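Local coordinates for protein restriction endonuclease LpnPI (Legionella pneumophila subsp. pneumophila str. Philadelphia 1, PDB 4RZL) that probably cleaves DNA that carries modified cytosines, the present chain being its N-terminal DNA-recognition domain of the SRA type, at residues A20-D25 with K43-I48; P131-V136 with R195-S200. All coordinates share one frame; numbering follows the deposited sequence.

Overall arrangement
Both interactions are buried, apolar contacts in the same part of the core, their centres about 5 Å apart. Interaction 1 sets the short strand 22-23 against the end of helix 40-44 through aliphatic side chains alone; interaction 2 lays helix 195-199 over the start of strand 132-137 through a proline and two aromatic rings. Leu22 joins them, its CD1 lying 3.7 Å from Phe133 CD2 and its CD2 3.7 Å from Phe135 CZ. Polar bonds link them beside this packing: Arg195 NH2 stands 2.8 Å from Ile44 O and Asp21 OD1 2.8 Å from Arg195 N, both probable hydrogen bonds. Leu22 thus shares the packing, while the Arg195 and Asp21 side chains each bond to backbone of the other interaction.

Interaction 1: residues A20-D25 with K43-I48; sequences ADLIID and KIIKGI
Leu22 meets Ile44 and Ile45, and these two pairs make up the direct side-chain contact. Earlier in the chain, Ala20 CB points toward 43-48 but stays 5.2 Å from Ile44 CG2, while the CB of Asp21 points away and its OD1 accepts from Arg195 N at the start of helix 195-199. Leu22 then reaches across. With CG anti to the carbonyl carbon (chi1 -76°) its fork is carried toward 43-48, CD2 coming to 3.9 Å from Ile44 CG2 and CD1 to 4.2 Å from Ile45 CD1. The leucine crosses Ile45 at about a right angle, and the two CD1 methyls are what meet. Ile44 instead presents its short branch, CG2. Beyond Leu22, residues 23-25 run away from the contact.

Ile45 is the first residue to leave helix 40-44 and opens a type II turn to Ile48. Arg195 NH2 bonds to the carbonyls of both Ala20 and Ile44, bridging the two backbones. Tyr28 of strand 27-28 packs on Leu22, as do Phe133 and Phe135, so the contact joins the two-stranded sheet 22-23/192-193 and the exit of helix 40-44 to strand 132-137 of the DNA-recognition domain's main sheet.

Interaction 2: residues P131-V136 with R195-S200; sequences PIFIFV and RKWINS
Trp197 touches both Pro131 and Phe133, using two neighbouring carbons of its six-membered ring. Its CH2 lies 4.1 Å from Pro131 CG, and its CZ3 lies 4.1 Å from Phe133 CZ, the far corner of the phenyl ring. Both approaches are oblique, so the aromatic pair is an apolar contact and not a stack. Pro131 and Phe133 are two apart on the chain and point their CB atoms toward the helix, which lets one indole span them. Ile198 CG1 stays 4.9 Å from Phe133 CE2, too far to count as a contact.

The indole gets there because CG stands anti to the backbone N (chi1 -165°), extending the ring toward the strand; the nearest CA atoms, those of Pro131 and Ile198, are 11.2 Å apart, a gap bridged mainly by the indole and the phenyl ring. Trp197 N also bonds to Ser194 OG, just before the helix. On the helix flank, Arg195 NH1 donates to Asn199 OD1 (3.2 Å, N-H...O angle 165°); the oxygen lies in the guanidinium plane, but the donor sits 43° out of the amide's carbonyl plane. Ile198 CB lies 4.0 Å above the guanidinium plane, offset toward its rim, and the NH2 bonds to 20-25 and 43-48 help to fix the group. Further out, Leu211 packs on both Pro131 and Trp197.

In the large mixed sheet of this SRA-type domain, 65-70 runs parallel and 147-155 antiparallel to 132-137. With 126 Å² buried and carbon meeting carbon in each pair, the helix rests on that sheet through dispersion and burial of apolar surface, while directional bonds act on its flank.

Interaction 1: residues A20-D25 with K43-I48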
ATOM      1  N   ALA A  20     -13.704  -9.917  -7.263  1.00 19.27           N
ATOM      2  CA  ALA A  20     -12.688 -10.722  -6.583  1.00 17.89           C
ATOM      3  C   ALA A  20     -12.514 -10.322  -5.110  1.00 15.20           C
ATOM      4  O   ALA A  20     -12.744  -9.178  -4.727  1.00 15.31           O
ATOM      5  CB  ALA A  20     -11.350 -10.592  -7.307  1.00 17.65           C
ATOM      6  N   ASP A  21     -12.098 -11.281  -4.294  1.00 15.96           N
ATOM      7  CA  ASP A  21     -11.565 -10.982  -2.976  1.00 21.09           C
ATOM      8  C   ASP A  21     -10.086 -10.617  -3.127  1.00 16.65           C
ATOM      9  O   ASP A  21      -9.430 -11.045  -4.083  1.00 15.42           O
ATOM     10  CB  ASP A  21     -11.708 -12.182  -2.034  1.00 17.93           C
ATOM     11  CG  ASP A  21     -13.140 -12.707  -1.955  1.00 23.19           C
ATOM     12  OD1 ASP A  21     -14.011 -11.998  -1.418  1.00 23.12           O
ATOM     13  OD2 ASP A  21     -13.383 -13.844  -2.418  1.00 30.39           O
ATOM     14  N   LEU A  22      -9.556  -9.851  -2.180  1.00 14.36           N
ATOM     15  CA  LEU A  22      -8.112  -9.609  -2.125  1.00 17.76           C
ATOM     16  C   LEU A  22      -7.426 -10.630  -1.206  1.00 17.08           C
ATOM     17  O   LEU A  22      -7.641 -10.646   0.009  1.00 17.07           O
ATOM     18  CB  LEU A  22      -7.805  -8.176  -1.661  1.00 12.84           C
ATOM     19  CG  LEU A  22      -8.024  -7.106  -2.744  1.00 15.53           C
ATOM     20  CD1 LEU A  22      -7.915  -5.691  -2.152  1.00 11.51           C
ATOM     21  CD2 LEU A  22      -7.017  -7.314  -3.878  1.00 11.60           C
ATOM     22  N   ILE A  23      -6.597 -11.475  -1.803  1.00 11.73           N
ATOM     23  CA  ILE A  23      -5.957 -12.595  -1.112  1.00 14.94           C
ATOM     24  C   ILE A  23      -4.438 -12.432  -1.077  1.00 14.48           C
ATOM     25  O   ILE A  23      -3.832 -12.117  -2.098  1.00 16.79           O
ATOM     26  CB  ILE A  23      -6.315 -13.927  -1.799  1.00 16.08           C
ATOM     27  CG1 ILE A  23      -7.810 -14.213  -1.615  1.00 17.96           C
ATOM     28  CG2 ILE A  23      -5.477 -15.091  -1.231  1.00 14.43           C
ATOM     29  CD1 ILE A  23      -8.298 -15.428  -2.361  1.00 29.83           C
ATOM     30  N   ILE A  24      -3.841 -12.640   0.095  1.00 14.05           N
ATOM     31  CA  ILE A  24      -2.396 -12.510   0.278  1.00 13.49           C
ATOM     32  C   ILE A  24      -1.624 -13.241  -0.816  1.00 17.80           C
ATOM     33  O   ILE A  24      -1.804 -14.445  -1.026  1.00 13.37           O
ATOM     34  CB  ILE A  24      -1.943 -13.036   1.655  1.00 13.42           C
ATOM     35  CG1 ILE A  24      -2.342 -12.052   2.759  1.00 11.70           C
ATOM     36  CG2 ILE A  24      -0.427 -13.276   1.668  1.00 11.10           C
ATOM     37  CD1 ILE A  24      -1.629 -10.707   2.670  1.00 11.07           C
ATOM     38  N   ASP A  25      -0.821 -12.462  -1.539  1.00 11.78           N
ATOM     39  CA  ASP A  25       0.077 -12.913  -2.604  1.00 13.36           C
ATOM     40  C   ASP A  25      -0.615 -13.529  -3.819  1.00 15.59           C
ATOM     41  O   ASP A  25       0.039 -14.132  -4.665  1.00 14.53           O
ATOM     42  CB  ASP A  25       1.119 -13.875  -2.040  1.00 16.13           C
ATOM     43  CG  ASP A  25       2.108 -13.172  -1.121  1.00 23.00           C
ATOM     44  OD1 ASP A  25       2.187 -11.920  -1.189  1.00 15.08           O
ATOM     45  OD2 ASP A  25       2.812 -13.856  -0.348  1.00 15.99           O
ATOM     46  N   LYS A  43      -9.833  -1.691 -11.255  1.00 21.07           N
ATOM     47  CA  LYS A  43     -10.961  -2.582 -11.546  1.00 22.64           C
ATOM     48  C   LYS A  43     -11.406  -3.349 -10.298  1.00 24.18           C
ATOM     49  O   LYS A  43     -12.597  -3.553 -10.068  1.00 28.13           O
ATOM     50  CB  LYS A  43     -10.602  -3.560 -12.654  1.00 25.25           C
ATOM     51  CG  LYS A  43     -11.825  -4.250 -13.234  1.00 37.81           C
ATOM     52  CD  LYS A  43     -11.469  -4.958 -14.513  1.00 35.62           C
ATOM     53  CE  LYS A  43     -12.711  -5.440 -15.222  1.00 39.77           C
ATOM     54  NZ  LYS A  43     -12.328  -6.164 -16.455  1.00 42.29           N
ATOM     55  N   ILE A  44     -10.435  -3.772  -9.495  1.00 20.39           N
ATOM     56  CA  ILE A  44     -10.715  -4.478  -8.251  1.00 18.86           C
ATOM     57  C   ILE A  44     -11.417  -3.569  -7.252  1.00 21.58           C
ATOM     58  O   ILE A  44     -12.356  -3.977  -6.566  1.00 19.58           O
ATOM     59  CB  ILE A  44      -9.415  -5.008  -7.608  1.00 21.70           C
ATOM     60  CG1 ILE A  44      -8.681  -5.935  -8.570  1.00 16.19           C
ATOM     61  CG2 ILE A  44      -9.706  -5.715  -6.283  1.00 14.42           C
ATOM     62  CD1 ILE A  44      -7.267  -6.307  -8.101  1.00 20.96           C
ATOM     63  N   ILE A  45     -10.929  -2.337  -7.148  1.00 22.18           N
ATOM     64  CA  ILE A  45     -11.415  -1.422  -6.122  1.00 20.62           C
ATOM     65  C   ILE A  45     -11.981  -0.167  -6.753  1.00 29.37           C
ATOM     66  O   ILE A  45     -11.226   0.698  -7.192  1.00 23.05           O
ATOM     67  CB  ILE A  45     -10.293  -1.024  -5.141  1.00 22.97           C
ATOM     68  CG1 ILE A  45      -9.507  -2.260  -4.704  1.00 24.86           C
ATOM     69  CG2 ILE A  45     -10.859  -0.283  -3.946  1.00 17.90           C
ATOM     70  CD1 ILE A  45      -8.249  -1.938  -3.900  1.00 23.06           C
ATOM     71  N   LYS A  46     -13.305  -0.066  -6.790  1.00 27.58           N
ATOM     72  CA  LYS A  46     -13.957   1.136  -7.284  1.00 28.20           C
ATOM     73  C   LYS A  46     -13.696   2.285  -6.318  1.00 32.27           C
ATOM     74  O   LYS A  46     -13.874   2.138  -5.102  1.00 32.58           O
ATOM     75  CB  LYS A  46     -15.467   0.914  -7.447  1.00 22.50           C
ATOM     76  CG  LYS A  46     -15.836  -0.111  -8.512  1.00 36.50           C
ATOM     77  CD  LYS A  46     -17.337  -0.065  -8.818  1.00 48.44           C
ATOM     78  CE  LYS A  46     -17.805  -1.297  -9.585  1.00 39.73           C
ATOM     79  NZ  LYS A  46     -16.998  -1.557 -10.807  1.00 53.75           N
ATOM     80  N   GLY A  47     -13.264   3.425  -6.853  1.00 34.80           N
ATOM     81  CA  GLY A  47     -12.945   4.568  -6.017  1.00 27.94           C
ATOM     82  C   GLY A  47     -11.461   4.871  -6.025  1.00 28.73           C
ATOM     83  O   GLY A  47     -11.037   5.931  -5.574  1.00 27.27           O
ATOM     84  N   ILE A  48     -10.675   3.923  -6.531  1.00 25.35           N
ATOM     85  CA  ILE A  48      -9.227   4.066  -6.632  1.00 24.34           C
ATOM     86  C   ILE A  48      -8.848   4.365  -8.083  1.00 30.92           C
ATOM     87  O   ILE A  48      -9.308   3.680  -8.991  1.00 30.47           O
ATOM     88  CB  ILE A  48      -8.493   2.784  -6.142  1.00 24.20           C
ATOM     89  CG1 ILE A  48      -8.661   2.601  -4.629  1.00 20.75           C
ATOM     90  CG2 ILE A  48      -7.014   2.828  -6.489  1.00 24.82           C
ATOM     91  CD1 ILE A  48      -7.852   3.597  -3.795  1.00 24.45           C
TER

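Interaction 2: residues P131-V136 with R195-S200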
ATOM      1  N   PRO A 131      -7.200   2.199   6.210  1.00 19.08           N
ATOM      2  CA  PRO A 131      -6.550   0.976   5.756  1.00 14.79           C
ATOM      3  C   PRO A 131      -5.586   1.281   4.615  1.00 16.39           C
ATOM      4  O   PRO A 131      -5.849   2.160   3.791  1.00 14.01           O
ATOM      5  CB  PRO A 131      -7.718   0.129   5.250  1.00 14.35           C
ATOM      6  CG  PRO A 131      -8.891   0.653   5.934  1.00 21.45           C
ATOM      7  CD  PRO A 131      -8.669   2.100   6.162  1.00 17.20           C
ATOM      8  N   ILE A 132      -4.474   0.567   4.572  1.00 13.84           N
ATOM      9  CA  ILE A 132      -3.547   0.697   3.459  1.00 15.80           C
ATOM     10  C   ILE A 132      -3.420  -0.663   2.788  1.00 14.26           C
ATOM     11  O   ILE A 132      -3.205  -1.677   3.469  1.00 16.64           O
ATOM     12  CB  ILE A 132      -2.166   1.202   3.920  1.00 14.68           C
ATOM     13  CG1 ILE A 132      -2.275   2.640   4.432  1.00 20.19           C
ATOM     14  CG2 ILE A 132      -1.162   1.124   2.790  1.00 15.11           C
ATOM     15  CD1 ILE A 132      -1.046   3.116   5.185  1.00 18.73           C
ATOM     16  N   PHE A 133      -3.614  -0.690   1.471  1.00 11.22           N
ATOM     17  CA  PHE A 133      -3.404  -1.907   0.683  1.00 13.43           C
ATOM     18  C   PHE A 133      -2.115  -1.794  -0.133  1.00 12.39           C
ATOM     19  O   PHE A 133      -1.888  -0.787  -0.823  1.00 12.74           O
ATOM     20  CB  PHE A 133      -4.569  -2.172  -0.274  1.00 13.24           C
ATOM     21  CG  PHE A 133      -5.880  -2.522   0.402  1.00 16.31           C
ATOM     22  CD1 PHE A 133      -5.963  -2.717   1.771  1.00 13.05           C
ATOM     23  CD2 PHE A 133      -7.035  -2.628  -0.352  1.00 12.12           C
ATOM     24  CE1 PHE A 133      -7.166  -3.027   2.372  1.00 17.48           C
ATOM     25  CE2 PHE A 133      -8.254  -2.934   0.252  1.00 18.27           C
ATOM     26  CZ  PHE A 133      -8.316  -3.129   1.611  1.00 15.19           C
ATOM     27  N   ILE A 134      -1.281  -2.828  -0.074  1.00 10.85           N
ATOM     28  CA  ILE A 134      -0.037  -2.864  -0.853  1.00 14.76           C
ATOM     29  C   ILE A 134      -0.132  -3.794  -2.050  1.00 12.38           C
ATOM     30  O   ILE A 134      -0.572  -4.941  -1.915  1.00 11.84           O
ATOM     31  CB  ILE A 134       1.161  -3.321   0.004  1.00 15.26           C
ATOM     32  CG1 ILE A 134       1.317  -2.431   1.235  1.00 18.24           C
ATOM     33  CG2 ILE A 134       2.461  -3.356  -0.833  1.00 12.79           C
ATOM     34  CD1 ILE A 134       2.217  -3.059   2.300  1.00 24.01           C
ATOM     35  N   PHE A 135       0.243  -3.291  -3.225  1.00 11.12           N
ATOM     36  CA  PHE A 135       0.350  -4.112  -4.449  1.00 11.40           C
ATOM     37  C   PHE A 135       1.745  -3.959  -5.028  1.00 16.62           C
ATOM     38  O   PHE A 135       2.335  -2.866  -4.970  1.00 15.14           O
ATOM     39  CB  PHE A 135      -0.677  -3.698  -5.521  1.00 13.53           C
ATOM     40  CG  PHE A 135      -2.117  -3.957  -5.147  1.00 12.14           C
ATOM     41  CD1 PHE A 135      -2.842  -3.020  -4.428  1.00 12.01           C
ATOM     42  CD2 PHE A 135      -2.758  -5.118  -5.564  1.00 12.04           C
ATOM     43  CE1 PHE A 135      -4.185  -3.246  -4.100  1.00 17.28           C
ATOM     44  CE2 PHE A 135      -4.088  -5.358  -5.246  1.00 13.26           C
ATOM     45  CZ  PHE A 135      -4.807  -4.424  -4.506  1.00 14.71           C
ATOM     46  N   VAL A 136       2.286  -5.031  -5.599  1.00 18.28           N
ATOM     47  CA  VAL A 136       3.521  -4.899  -6.360  1.00 12.86           C
ATOM     48  C   VAL A 136       3.270  -5.379  -7.784  1.00 21.16           C
ATOM     49  O   VAL A 136       2.404  -6.226  -8.024  1.00 15.88           O
ATOM     50  CB  VAL A 136       4.716  -5.693  -5.742  1.00 21.42           C
ATOM     51  CG1 VAL A 136       4.985  -5.244  -4.302  1.00 18.07           C
ATOM     52  CG2 VAL A 136       4.493  -7.209  -5.821  1.00 18.90           C
ATOM     53  N   ARG A 195     -14.735  -9.368  -0.935  1.00 19.19           N
ATOM     54  CA  ARG A 195     -15.453  -8.508  -1.867  1.00 16.45           C
ATOM     55  C   ARG A 195     -16.540  -7.684  -1.172  1.00 23.68           C
ATOM     56  O   ARG A 195     -16.746  -6.513  -1.512  1.00 23.38           O
ATOM     57  CB  ARG A 195     -16.046  -9.339  -3.011  1.00 19.20           C
ATOM     58  CG  ARG A 195     -17.008  -8.564  -3.926  1.00 22.58           C
ATOM     59  CD  ARG A 195     -16.421  -7.285  -4.515  1.00 16.90           C
ATOM     60  NE  ARG A 195     -15.053  -7.421  -4.987  1.00 15.79           N
ATOM     61  CZ  ARG A 195     -14.326  -6.408  -5.451  1.00 17.79           C
ATOM     62  NH1 ARG A 195     -14.835  -5.184  -5.481  1.00 23.70           N
ATOM     63  NH2 ARG A 195     -13.090  -6.614  -5.883  1.00 14.24           N
ATOM     64  N   LYS A 196     -17.224  -8.292  -0.206  1.00 20.21           N
ATOM     65  CA  LYS A 196     -18.230  -7.585   0.582  1.00 23.93           C
ATOM     66  C   LYS A 196     -17.605  -6.368   1.250  1.00 28.48           C
ATOM     67  O   LYS A 196     -18.152  -5.266   1.173  1.00 22.57           O
ATOM     68  CB  LYS A 196     -18.846  -8.499   1.647  1.00 30.26           C
ATOM     69  CG  LYS A 196     -19.927  -7.821   2.528  1.00 28.60           C
ATOM     70  CD  LYS A 196     -20.532  -8.807   3.518  1.00 33.44           C
ATOM     71  CE  LYS A 196     -21.429  -8.123   4.547  1.00 39.89           C
ATOM     72  NZ  LYS A 196     -22.642  -7.518   3.926  1.00 45.84           N
ATOM     73  N   TRP A 197     -16.449  -6.565   1.882  1.00 23.00           N
ATOM     74  CA  TRP A 197     -15.766  -5.447   2.521  1.00 22.03           C
ATOM     75  C   TRP A 197     -15.435  -4.373   1.504  1.00 23.73           C
ATOM     76  O   TRP A 197     -15.719  -3.202   1.730  1.00 26.54           O
ATOM     77  CB  TRP A 197     -14.486  -5.889   3.239  1.00 25.15           C
ATOM     78  CG  TRP A 197     -13.997  -4.824   4.174  1.00 32.36           C
ATOM     79  CD1 TRP A 197     -14.197  -4.758   5.530  1.00 32.42           C
ATOM     80  CD2 TRP A 197     -13.286  -3.630   3.816  1.00 24.29           C
ATOM     81  NE1 TRP A 197     -13.620  -3.615   6.038  1.00 23.38           N
ATOM     82  CE2 TRP A 197     -13.062  -2.903   5.007  1.00 30.09           C
ATOM     83  CE3 TRP A 197     -12.794  -3.115   2.611  1.00 21.23           C
ATOM     84  CZ2 TRP A 197     -12.376  -1.694   5.019  1.00 30.47           C
ATOM     85  CZ3 TRP A 197     -12.119  -1.911   2.630  1.00 29.38           C
ATOM     86  CH2 TRP A 197     -11.915  -1.217   3.823  1.00 23.34           C
ATOM     87  N   ILE A 198     -14.837  -4.777   0.385  1.00 24.02           N
ATOM     88  CA  ILE A 198     -14.366  -3.831  -0.628  1.00 22.53           C
ATOM     89  C   ILE A 198     -15.504  -3.014  -1.241  1.00 32.01           C
ATOM     90  O   ILE A 198     -15.352  -1.811  -1.469  1.00 31.11           O
ATOM     91  CB  ILE A 198     -13.582  -4.562  -1.752  1.00 19.56           C
ATOM     92  CG1 ILE A 198     -12.363  -5.288  -1.163  1.00 19.23           C
ATOM     93  CG2 ILE A 198     -13.126  -3.587  -2.820  1.00 18.89           C
ATOM     94  CD1 ILE A 198     -11.709  -6.261  -2.132  1.00 16.19           C
ATOM     95  N   ASN A 199     -16.634  -3.663  -1.522  1.00 29.62           N
ATOM     96  CA  ASN A 199     -17.811  -2.952  -2.028  1.00 30.79           C
ATOM     97  C   ASN A 199     -18.388  -2.003  -0.981  1.00 26.43           C
ATOM     98  O   ASN A 199     -19.119  -1.076  -1.305  1.00 29.49           O
ATOM     99  CB  ASN A 199     -18.908  -3.922  -2.487  1.00 29.01           C
ATOM    100  CG  ASN A 199     -18.616  -4.548  -3.845  1.00 30.70           C
ATOM    101  OD1 ASN A 199     -17.727  -4.106  -4.575  1.00 28.25           O
ATOM    102  ND2 ASN A 199     -19.393  -5.563  -4.202  1.00 35.10           N
ATOM    103  N   SER A 200     -18.089  -2.277   0.282  1.00 32.85           N
ATOM    104  CA  SER A 200     -18.604  -1.477   1.382  1.00 31.63           C
ATOM    105  C   SER A 200     -17.486  -0.603   1.956  1.00 43.83           C
ATOM    106  O   SER A 200     -17.412  -0.355   3.156  1.00 47.43           O
ATOM    107  CB  SER A 200     -19.207  -2.377   2.452  1.00 37.57           C
ATOM    108  OG  SER A 200     -19.875  -1.608   3.434  1.00 51.72           O
TER